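PDB 1U9D: DUF1904 domain-containing protein from Vibrio cholerae O1 biovar eltor str. N16961, which is of unknown function but belongs to the DUF1904 family, grouped with relatives of macrophage migration inhibitory factor. Local coordinates for residues 18-23 against 54-59; 34-39 against 87-92; 67-72 against 104-109. All blocks are in the same frame, centred on the assembly; numbering follows the deposited sequence.

How the contacts relate
Contacts 1 and 3 each pair two parallel strands, and they meet in the middle of one four-stranded sheet, their centres about 10 Å apart. Strands 18-22 and 69-74 run antiparallel there, with probable hydrogen bonds such as R20 N to E71 O at 2.8 Å. Contact 2 joins the two helices packed on that sheet, and its centre is about 16 Å from that of contact 1 and about 14 Å from that of contact 3. L36 and I89 connect the layers: F21 CZ lies 3.9 Å from L36 CD1, and V105 CG2 lies 3.9 Å from I89 CG2. Each helix is the crossover of one strand pair, so contact 2 binds two beta-alpha-beta units together.

Contact 1: 18-23 against 54-59; sequences HLRFRA and ELINTQ
I56 lies over one face of the R22 guanidinium, its CG2 methyl 3.6 Å from R22 NH1. A branched aliphatic side chain suits this place because it can shield the flat face while leaving the N-H groups in the rim available. R22 uses them elsewhere, its NE making a salt bridge to E71 on the adjoining strand. Two residues back along each strand, on the same face of the sheet, R20 and E54 run side by side in the same direction. E54 OE2 stands 3.4 Å from R20 NE, well out of the guanidinium plane, and the two flat groups are turned 65° apart; this salt bridge therefore rests on charge alone, with no N-H aimed at the oxygen. A water completes the pairing, accepting from R20 NE in the plane of the guanidinium and donating to E54 OE2 at 2.6 Å. A chi1 of 174° and an extended chain carry the E54 carboxylate alongside R20.

F21 and L55 turn to the other face, where helix 26-44 covers them. The F21 ring presents its edge to E54 O, 3.4 Å from CD2, while F21 CB approaches L55 CD1. Beneath these side chains the backbones alternate as a parallel ladder: E54 N donates to L19 O, F21 N to E54 O, and I56 N to F21 O. The intervening chain forms helix 26-44, so this is the strand pairing of a beta-alpha-beta crossover, the unit from which folds of the MIF clan are built.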
loop_
_atom_site.group_PDB
_atom_site.type_symbol
_atom_site.label_atom_id
_atom_site.label_comp_id
_atom_site.label_asym_id
_atom_site.label_seq_id
_atom_site.Cartn_x
_atom_site.Cartn_y
_atom_site.Cartn_z
ATOM N N HIS A 18 16.568 5.021 -1.659
ATOM C CA HIS A 18 17.606 5.880 -2.184
ATOM C C HIS A 18 18.257 5.120 -3.336
ATOM O O HIS A 18 18.844 4.080 -3.102
ATOM C CB HIS A 18 18.650 6.151 -1.094
ATOM C CG HIS A 18 18.070 6.627 0.203
ATOM N ND1 HIS A 18 17.931 7.963 0.514
ATOM C CD2 HIS A 18 17.582 5.942 1.265
ATOM C CE1 HIS A 18 17.375 8.079 1.708
ATOM N NE2 HIS A 18 17.153 6.868 2.184
ATOM N N LEU A 19 18.130 5.616 -4.561
ATOM C CA LEU A 19 18.685 4.956 -5.734
ATOM C C LEU A 19 20.010 5.592 -6.057
ATOM O O LEU A 19 20.078 6.819 -6.206
ATOM C CB LEU A 19 17.766 5.113 -6.921
ATOM C CG LEU A 19 16.544 4.192 -6.874
ATOM C CD1 LEU A 19 15.492 4.749 -5.952
ATOM C CD2 LEU A 19 16.026 4.024 -8.284
ATOM N N ARG A 20 21.038 4.773 -6.218
ATOM C CA ARG A 20 22.371 5.250 -6.532
ATOM C C ARG A 20 22.806 4.674 -7.871
ATOM O O ARG A 20 22.794 3.472 -8.039
ATOM C CB ARG A 20 23.341 4.842 -5.452
ATOM C CG ARG A 20 22.994 5.396 -4.133
ATOM C CD ARG A 20 23.995 5.072 -3.053
ATOM N NE ARG A 20 23.581 5.740 -1.834
ATOM C CZ ARG A 20 24.112 5.537 -0.639
ATOM N NH1 ARG A 20 25.085 4.660 -0.471
ATOM N NH2 ARG A 20 23.625 6.214 0.392
ATOM N N PHE A 21 23.151 5.542 -8.813
ATOM C CA PHE A 21 23.455 5.147 -10.162
ATOM C C PHE A 21 24.949 5.141 -10.343
ATOM O O PHE A 21 25.582 6.181 -10.183
ATOM C CB PHE A 21 22.805 6.143 -11.118
ATOM C CG PHE A 21 21.314 6.070 -11.123
ATOM C CD1 PHE A 21 20.659 5.212 -11.986
ATOM C CD2 PHE A 21 20.574 6.804 -10.225
ATOM C CE1 PHE A 21 19.256 5.100 -11.972
ATOM C CE2 PHE A 21 19.181 6.696 -10.198
ATOM C CZ PHE A 21 18.528 5.841 -11.093
ATOM N N ARG A 22 25.505 3.983 -10.664
ATOM C CA ARG A 22 26.941 3.804 -10.806
ATOM C C ARG A 22 27.250 3.317 -12.214
ATOM O O ARG A 22 26.502 2.507 -12.762
ATOM C CB ARG A 22 27.442 2.712 -9.876
ATOM C CG ARG A 22 27.083 2.844 -8.446
ATOM C CD ARG A 22 28.046 2.074 -7.538
ATOM N NE ARG A 22 27.744 2.513 -6.214
ATOM C CZ ARG A 22 28.560 3.166 -5.423
ATOM N NH1 ARG A 22 29.812 3.424 -5.769
ATOM N NH2 ARG A 22 28.109 3.533 -4.254
ATOM N N ALA A 23 28.373 3.770 -12.769
ATOM C CA ALA A 23 28.823 3.329 -14.096
ATOM C C ALA A 23 27.792 3.584 -15.189
ATOM O O ALA A 23 27.617 2.790 -16.117
ATOM C CB ALA A 23 29.226 1.843 -14.048
ATOM N N GLU A 54 20.735 9.468 -6.815
ATOM C CA GLU A 54 22.105 9.964 -6.715
ATOM C C GLU A 54 22.923 9.455 -7.908
ATOM O O GLU A 54 22.898 8.293 -8.195
ATOM C CB GLU A 54 22.714 9.464 -5.399
ATOM C CG GLU A 54 24.180 9.762 -5.196
ATOM C CD GLU A 54 24.673 9.461 -3.780
ATOM O OE1 GLU A 54 25.865 9.745 -3.514
ATOM O OE2 GLU A 54 23.902 8.945 -2.923
ATOM N N LEU A 55 23.641 10.332 -8.594
ATOM C CA LEU A 55 24.628 9.937 -9.588
ATOM C C LEU A 55 25.989 9.910 -8.905
ATOM O O LEU A 55 26.423 10.922 -8.393
ATOM C CB LEU A 55 24.666 10.948 -10.720
ATOM C CG LEU A 55 25.698 10.745 -11.837
ATOM C CD1 LEU A 55 25.557 9.375 -12.445
ATOM C CD2 LEU A 55 25.543 11.872 -12.858
ATOM N N ILE A 56 26.661 8.761 -8.938
ATOM C CA ILE A 56 27.881 8.543 -8.176
ATOM C C ILE A 56 29.018 8.855 -9.138
ATOM O O ILE A 56 29.020 8.347 -10.236
ATOM C CB ILE A 56 27.929 7.071 -7.680
ATOM C CG1 ILE A 56 26.768 6.791 -6.726
ATOM C CG2 ILE A 56 29.259 6.737 -7.021
ATOM C CD1 ILE A 56 26.789 7.604 -5.497
ATOM N N ASN A 57 29.982 9.687 -8.757
ATOM C CA ASN A 57 30.904 10.196 -9.786
ATOM C C ASN A 57 32.317 9.600 -9.857
ATOM O O ASN A 57 33.314 10.320 -10.054
ATOM C CB ASN A 57 30.893 11.721 -9.784
ATOM C CG ASN A 57 29.693 12.263 -10.512
ATOM O OD1 ASN A 57 28.748 12.799 -9.905
ATOM N ND2 ASN A 57 29.696 12.081 -11.832
ATOM N N THR A 58 32.351 8.273 -9.813
ATOM C CA THR A 58 33.570 7.495 -9.663
ATOM C C THR A 58 33.999 6.861 -10.977
ATOM O O THR A 58 33.240 6.815 -11.949
ATOM C CB THR A 58 33.345 6.376 -8.650
ATOM O OG1 THR A 58 32.190 5.619 -9.018
ATOM C CG2 THR A 58 32.990 6.922 -7.272
ATOM N N GLN A 59 35.220 6.341 -10.985
ATOM C CA GLN A 59 35.759 5.715 -12.173
ATOM C C GLN A 59 35.929 4.217 -11.961
ATOM O O GLN A 59 36.417 3.775 -10.938
ATOM C CB GLN A 59 37.079 6.360 -12.581
ATOM C CG GLN A 59 36.987 7.851 -13.045
ATOM C CD GLN A 59 35.727 8.223 -13.852
ATOM O OE1 GLN A 59 35.288 7.478 -14.744
ATOM N NE2 GLN A 59 35.165 9.401 -13.557
HETATM O O HOH W 1 21.854 8.349 -1.482
#

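Contact 2: 34-39 against 87-92; sequences PTLLNE and QVITDQ
Q92 reaches from helix 87-92 into the groove between T35 and E39 on helix 34-39, and no other residue has so much surface buried by this contact. Its side chain slides past that of E39 in the opposite direction, with Q92 CG 3.7 Å from E39 OE1, and the amide and carboxylate planes are only 31° apart. The end of the amide lies between E39 OE1 and T35 OG1, the latter already hydrogen-bonded to L32 O one turn earlier in its own helix. Which way round the amide sits is doubtful as modelled; turned over, it may hydrogen-bond to both. A long, polar but uncharged side chain suits this position, since it spans the gap between the helices and finishes among the polar groups of T35 and E39.

L36 provides the apolar part. Its first torsion sits away from the usual staggered positions (chi1 -108°) and, together with chi2, places CD2 against the other helix. There L36 CD2 meets V88 CG1 at 4.0 Å and I89 CG1 at nearly the same distance.

The V88 CG1 methyl sits over one face of the E39 carboxylate, 3.5 Å from E39 CD and 3.4 Å from E39 OE1. Glutamate suits this place because its CG and the flat face of its carboxylate pack on the valine methyl while OE1 meets the end of the Q92 side chain.

The helix segments run roughly antiparallel, at 151°, with their axes 10.5 Å apart, a spacing that leaves room for these interlocking side chains. V88 extends the interface along helix 26-44 to L40 and L43, and Q92 extends it the other way to L32. Below, L36 rests on L19 and F21 of strand 18-22, and I89 bridges L19 and V105 of strand 104-109.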
loop_
_atom_site.group_PDB
_atom_site.type_symbol
_atom_site.label_atom_id
_atom_site.label_comp_id
_atom_site.label_asym_id
_atom_site.label_seq_id
_atom_site.Cartn_x
_atom_site.Cartn_y
_atom_site.Cartn_z
ATOM N N PRO A 34 13.264 11.533 -13.943
ATOM C CA PRO A 34 11.838 11.905 -13.957
ATOM C C PRO A 34 10.895 10.780 -14.336
ATOM O O PRO A 34 9.836 10.654 -13.743
ATOM C CB PRO A 34 11.740 12.999 -15.023
ATOM C CG PRO A 34 13.146 13.440 -15.310
ATOM C CD PRO A 34 14.064 12.348 -14.871
ATOM N N THR A 35 11.268 9.964 -15.308
ATOM C CA THR A 35 10.392 8.878 -15.702
ATOM C C THR A 35 10.381 7.765 -14.664
ATOM O O THR A 35 9.341 7.144 -14.417
ATOM C CB THR A 35 10.770 8.348 -17.106
ATOM O OG1 THR A 35 12.104 7.842 -17.096
ATOM C CG2 THR A 35 10.836 9.473 -18.093
ATOM N N LEU A 36 11.524 7.505 -14.036
ATOM C CA LEU A 36 11.572 6.505 -12.963
ATOM C C LEU A 36 10.755 6.922 -11.764
ATOM O O LEU A 36 10.074 6.108 -11.152
ATOM C CB LEU A 36 13.008 6.242 -12.499
ATOM C CG LEU A 36 13.647 4.937 -12.879
ATOM C CD1 LEU A 36 14.911 4.779 -12.024
ATOM C CD2 LEU A 36 12.709 3.785 -12.687
ATOM N N LEU A 37 10.837 8.182 -11.387
ATOM C CA LEU A 37 10.066 8.666 -10.250
ATOM C C LEU A 37 8.559 8.475 -10.490
ATOM O O LEU A 37 7.832 8.007 -9.614
ATOM C CB LEU A 37 10.389 10.143 -9.956
ATOM C CG LEU A 37 9.632 10.749 -8.791
ATOM C CD1 LEU A 37 9.790 9.915 -7.529
ATOM C CD2 LEU A 37 10.105 12.174 -8.555
ATOM N N ASN A 38 8.105 8.807 -11.690
ATOM C CA ASN A 38 6.715 8.629 -12.066
ATOM C C ASN A 38 6.287 7.172 -11.919
ATOM O O ASN A 38 5.294 6.873 -11.251
ATOM C CB ASN A 38 6.476 9.072 -13.510
ATOM C CG ASN A 38 6.485 10.574 -13.682
ATOM O OD1 ASN A 38 6.278 11.332 -12.743
ATOM N ND2 ASN A 38 6.724 11.008 -14.911
ATOM N N GLU A 39 7.056 6.267 -12.511
ATOM C CA GLU A 39 6.706 4.846 -12.488
ATOM C C GLU A 39 6.819 4.189 -11.106
ATOM O O GLU A 39 5.914 3.444 -10.703
ATOM C CB GLU A 39 7.476 4.045 -13.550
ATOM C CG GLU A 39 6.742 2.757 -13.898
ATOM C CD GLU A 39 7.287 1.987 -15.094
ATOM O OE1 GLU A 39 8.295 2.406 -15.703
ATOM O OE2 GLU A 39 6.691 0.930 -15.423
ATOM N N GLN A 87 12.477 -4.969 -12.201
ATOM C CA GLN A 87 12.035 -5.023 -13.600
ATOM C C GLN A 87 11.735 -3.633 -14.191
ATOM O O GLN A 87 12.126 -3.360 -15.325
ATOM C CB GLN A 87 10.866 -5.984 -13.771
ATOM C CG GLN A 87 10.634 -6.478 -15.216
ATOM C CD GLN A 87 11.828 -7.258 -15.781
ATOM O OE1 GLN A 87 12.062 -8.409 -15.392
ATOM N NE2 GLN A 87 12.597 -6.622 -16.682
ATOM N N VAL A 88 11.119 -2.744 -13.418
ATOM C CA VAL A 88 10.853 -1.363 -13.869
ATOM C C VAL A 88 12.139 -0.581 -14.183
ATOM O O VAL A 88 12.280 0.031 -15.245
ATOM C CB VAL A 88 10.041 -0.571 -12.829
ATOM C CG1 VAL A 88 10.010 0.941 -13.192
ATOM C CG2 VAL A 88 8.640 -1.143 -12.699
ATOM N N ILE A 89 13.096 -0.635 -13.263
ATOM C CA ILE A 89 14.356 0.067 -13.416
ATOM C C ILE A 89 15.069 -0.470 -14.644
ATOM O O ILE A 89 15.606 0.274 -15.426
ATOM C CB ILE A 89 15.242 -0.111 -12.156
ATOM C CG1 ILE A 89 14.649 0.649 -10.971
ATOM C CG2 ILE A 89 16.635 0.404 -12.404
ATOM C CD1 ILE A 89 15.347 0.355 -9.607
ATOM N N THR A 90 15.070 -1.785 -14.805
ATOM C CA THR A 90 15.780 -2.401 -15.900
ATOM C C THR A 90 15.207 -1.998 -17.242
ATOM O O THR A 90 15.950 -1.601 -18.149
ATOM C CB THR A 90 15.756 -3.918 -15.714
ATOM O OG1 THR A 90 16.447 -4.229 -14.493
ATOM C CG2 THR A 90 16.553 -4.602 -16.792
ATOM N N ASP A 91 13.889 -2.041 -17.330
ATOM C CA ASP A 91 13.150 -1.672 -18.528
ATOM C C ASP A 91 13.340 -0.210 -18.931
ATOM O O ASP A 91 13.587 0.083 -20.103
ATOM C CB ASP A 91 11.670 -2.045 -18.355
ATOM C CG ASP A 91 11.424 -3.547 -18.555
ATOM O OD1 ASP A 91 12.348 -4.239 -19.060
ATOM O OD2 ASP A 91 10.355 -4.136 -18.243
ATOM N N GLN A 92 13.307 0.712 -17.980
ATOM C CA GLN A 92 13.592 2.105 -18.304
ATOM C C GLN A 92 15.023 2.350 -18.776
ATOM O O GLN A 92 15.245 3.042 -19.774
ATOM C CB GLN A 92 13.254 2.986 -17.117
ATOM C CG GLN A 92 11.755 2.957 -16.840
ATOM C CD GLN A 92 11.213 4.257 -16.303
ATOM O OE1 GLN A 92 10.032 4.334 -15.957
ATOM N NE2 GLN A 92 12.063 5.269 -16.199
#

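Contact 3: 67-72 against 104-109; sequences YPMVEV and AVVFIP
V106 CG1 presses against E71 CG at 3.4 Å, the two side chains lying alongside and pointing the same way. That methyl sits between the backbone N and carbonyl carbon of V106 (chi1 64°), which directs it at the neighbouring strand. Further along this face the selenomethionine M69 bends at its selenium, setting SE 4.1 Å from V106 CG1 and CE beside the small A104 CB. On the other face V72 runs alongside F107: V72 CB is 3.6 Å from F107 CD1, and V72 CG2 lies over one face of the ring. Beta-branched residues suit these extended backbones.

The strands are parallel, as expected for the ends of a beta-alpha-beta crossover through helix 79-97. Five hydrogen bonds set the register, from A104 N to P68 O at 3.1 Å to I108 N to V72 O at 2.8 Å. CA-H...O contacts add weaker support, V105 CA standing 3.2 Å from V70 O.

Beyond this shell, R22 steadies the E71 chain whose CG packs on V106. The F107 ring meets W74 with planes at about 45° and touches Q82 and I85 of helix 79-97.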
loop_
_atom_site.group_PDB
_atom_site.type_symbol
_atom_site.label_atom_id
_atom_site.label_comp_id
_atom_site.label_asym_id
_atom_site.label_seq_id
_atom_site.Cartn_x
_atom_site.Cartn_y
_atom_site.Cartn_z
ATOM N N TYR A 67 29.538 -2.701 -16.586
ATOM C CA TYR A 67 28.105 -2.610 -16.817
ATOM C C TYR A 67 27.469 -1.679 -15.803
ATOM O O TYR A 67 27.954 -1.559 -14.689
ATOM C CB TYR A 67 27.473 -3.981 -16.740
ATOM C CG TYR A 67 27.966 -4.890 -17.833
ATOM C CD1 TYR A 67 27.451 -4.784 -19.124
ATOM C CD2 TYR A 67 28.981 -5.801 -17.600
ATOM C CE1 TYR A 67 27.909 -5.588 -20.152
ATOM C CE2 TYR A 67 29.450 -6.623 -18.627
ATOM C CZ TYR A 67 28.908 -6.505 -19.900
ATOM O OH TYR A 67 29.351 -7.301 -20.928
ATOM N N PRO A 68 26.382 -1.042 -16.174
ATOM C CA PRO A 68 25.720 -0.111 -15.253
ATOM C C PRO A 68 25.139 -0.809 -14.027
ATOM O O PRO A 68 24.788 -1.984 -14.080
ATOM C CB PRO A 68 24.676 0.558 -16.126
ATOM C CG PRO A 68 24.473 -0.297 -17.263
ATOM C CD PRO A 68 25.659 -1.171 -17.452
HETATM N N MSE A 69 25.108 -0.113 -12.890
HETATM C CA MSE A 69 24.522 -0.674 -11.689
HETATM C C MSE A 69 23.712 0.363 -10.951
HETATM O O MSE A 69 24.143 1.505 -10.852
HETATM C CB MSE A 69 25.571 -1.171 -10.733
HETATM C CG MSE A 69 24.957 -1.758 -9.456
HETATM SE SE MSE A 69 26.326 -2.168 -8.199
HETATM C CE MSE A 69 26.610 -4.061 -8.730
ATOM N N VAL A 70 22.570 -0.067 -10.421
ATOM C CA VAL A 70 21.747 0.775 -9.582
ATOM C C VAL A 70 21.677 0.065 -8.239
ATOM O O VAL A 70 21.285 -1.105 -8.179
ATOM C CB VAL A 70 20.337 0.932 -10.136
ATOM C CG1 VAL A 70 19.496 1.826 -9.211
ATOM C CG2 VAL A 70 20.384 1.473 -11.556
ATOM N N GLU A 71 22.101 0.750 -7.189
ATOM C CA GLU A 71 22.003 0.257 -5.837
ATOM C C GLU A 71 20.765 0.904 -5.259
ATOM O O GLU A 71 20.556 2.100 -5.467
ATOM C CB GLU A 71 23.187 0.693 -5.005
ATOM C CG GLU A 71 24.484 -0.044 -5.249
ATOM C CD GLU A 71 25.601 0.520 -4.390
ATOM O OE1 GLU A 71 25.653 1.758 -4.222
ATOM O OE2 GLU A 71 26.403 -0.266 -3.864
ATOM N N VAL A 72 19.951 0.128 -4.560
ATOM C CA VAL A 72 18.725 0.654 -3.938
ATOM C C VAL A 72 18.910 0.422 -2.460
ATOM O O VAL A 72 18.986 -0.718 -2.007
ATOM C CB VAL A 72 17.485 -0.038 -4.434
ATOM C CG1 VAL A 72 16.239 0.481 -3.734
ATOM C CG2 VAL A 72 17.343 0.122 -5.944
ATOM N N ALA A 104 22.759 -4.251 -13.651
ATOM C CA ALA A 104 22.652 -4.854 -12.329
ATOM C C ALA A 104 21.801 -3.931 -11.433
ATOM O O ALA A 104 21.981 -2.729 -11.456
ATOM C CB ALA A 104 24.023 -5.017 -11.712
ATOM N N VAL A 105 20.883 -4.484 -10.658
ATOM C CA VAL A 105 20.112 -3.698 -9.686
ATOM C C VAL A 105 20.310 -4.439 -8.385
ATOM O O VAL A 105 20.022 -5.639 -8.309
ATOM C CB VAL A 105 18.622 -3.640 -10.010
ATOM C CG1 VAL A 105 17.880 -2.902 -8.893
ATOM C CG2 VAL A 105 18.334 -2.970 -11.364
ATOM N N VAL A 106 20.809 -3.777 -7.360
ATOM C CA VAL A 106 21.113 -4.475 -6.108
ATOM C C VAL A 106 20.407 -3.766 -4.953
ATOM O O VAL A 106 20.525 -2.556 -4.832
ATOM C CB VAL A 106 22.655 -4.529 -5.853
ATOM C CG1 VAL A 106 23.236 -3.224 -5.668
ATOM C CG2 VAL A 106 22.966 -5.350 -4.614
ATOM N N PHE A 107 19.680 -4.497 -4.126
ATOM C CA PHE A 107 18.962 -3.898 -3.025
ATOM C C PHE A 107 19.762 -4.127 -1.747
ATOM O O PHE A 107 20.227 -5.224 -1.498
ATOM C CB PHE A 107 17.569 -4.516 -2.940
ATOM C CG PHE A 107 16.689 -4.199 -4.110
ATOM C CD1 PHE A 107 15.736 -3.202 -4.031
ATOM C CD2 PHE A 107 16.792 -4.906 -5.293
ATOM C CE1 PHE A 107 14.939 -2.909 -5.127
ATOM C CE2 PHE A 107 15.998 -4.613 -6.373
ATOM C CZ PHE A 107 15.060 -3.597 -6.281
ATOM N N ILE A 108 19.942 -3.089 -0.946
ATOM C CA ILE A 108 20.640 -3.217 0.308
ATOM C C ILE A 108 19.671 -2.807 1.414
ATOM O O ILE A 108 19.217 -1.696 1.412
ATOM C CB ILE A 108 21.907 -2.365 0.310
ATOM C CG1 ILE A 108 22.919 -2.941 -0.711
ATOM C CG2 ILE A 108 22.539 -2.340 1.706
ATOM C CD1 ILE A 108 23.849 -1.936 -1.261
ATOM N N PRO A 109 19.323 -3.731 2.302
ATOM C CA PRO A 109 18.395 -3.449 3.402
ATOM C C PRO A 109 19.012 -2.568 4.487
ATOM O O PRO A 109 20.128 -2.803 4.920
ATOM C CB PRO A 109 18.105 -4.845 3.960
ATOM C CG PRO A 109 19.352 -5.575 3.725
ATOM C CD PRO A 109 19.755 -5.138 2.338
#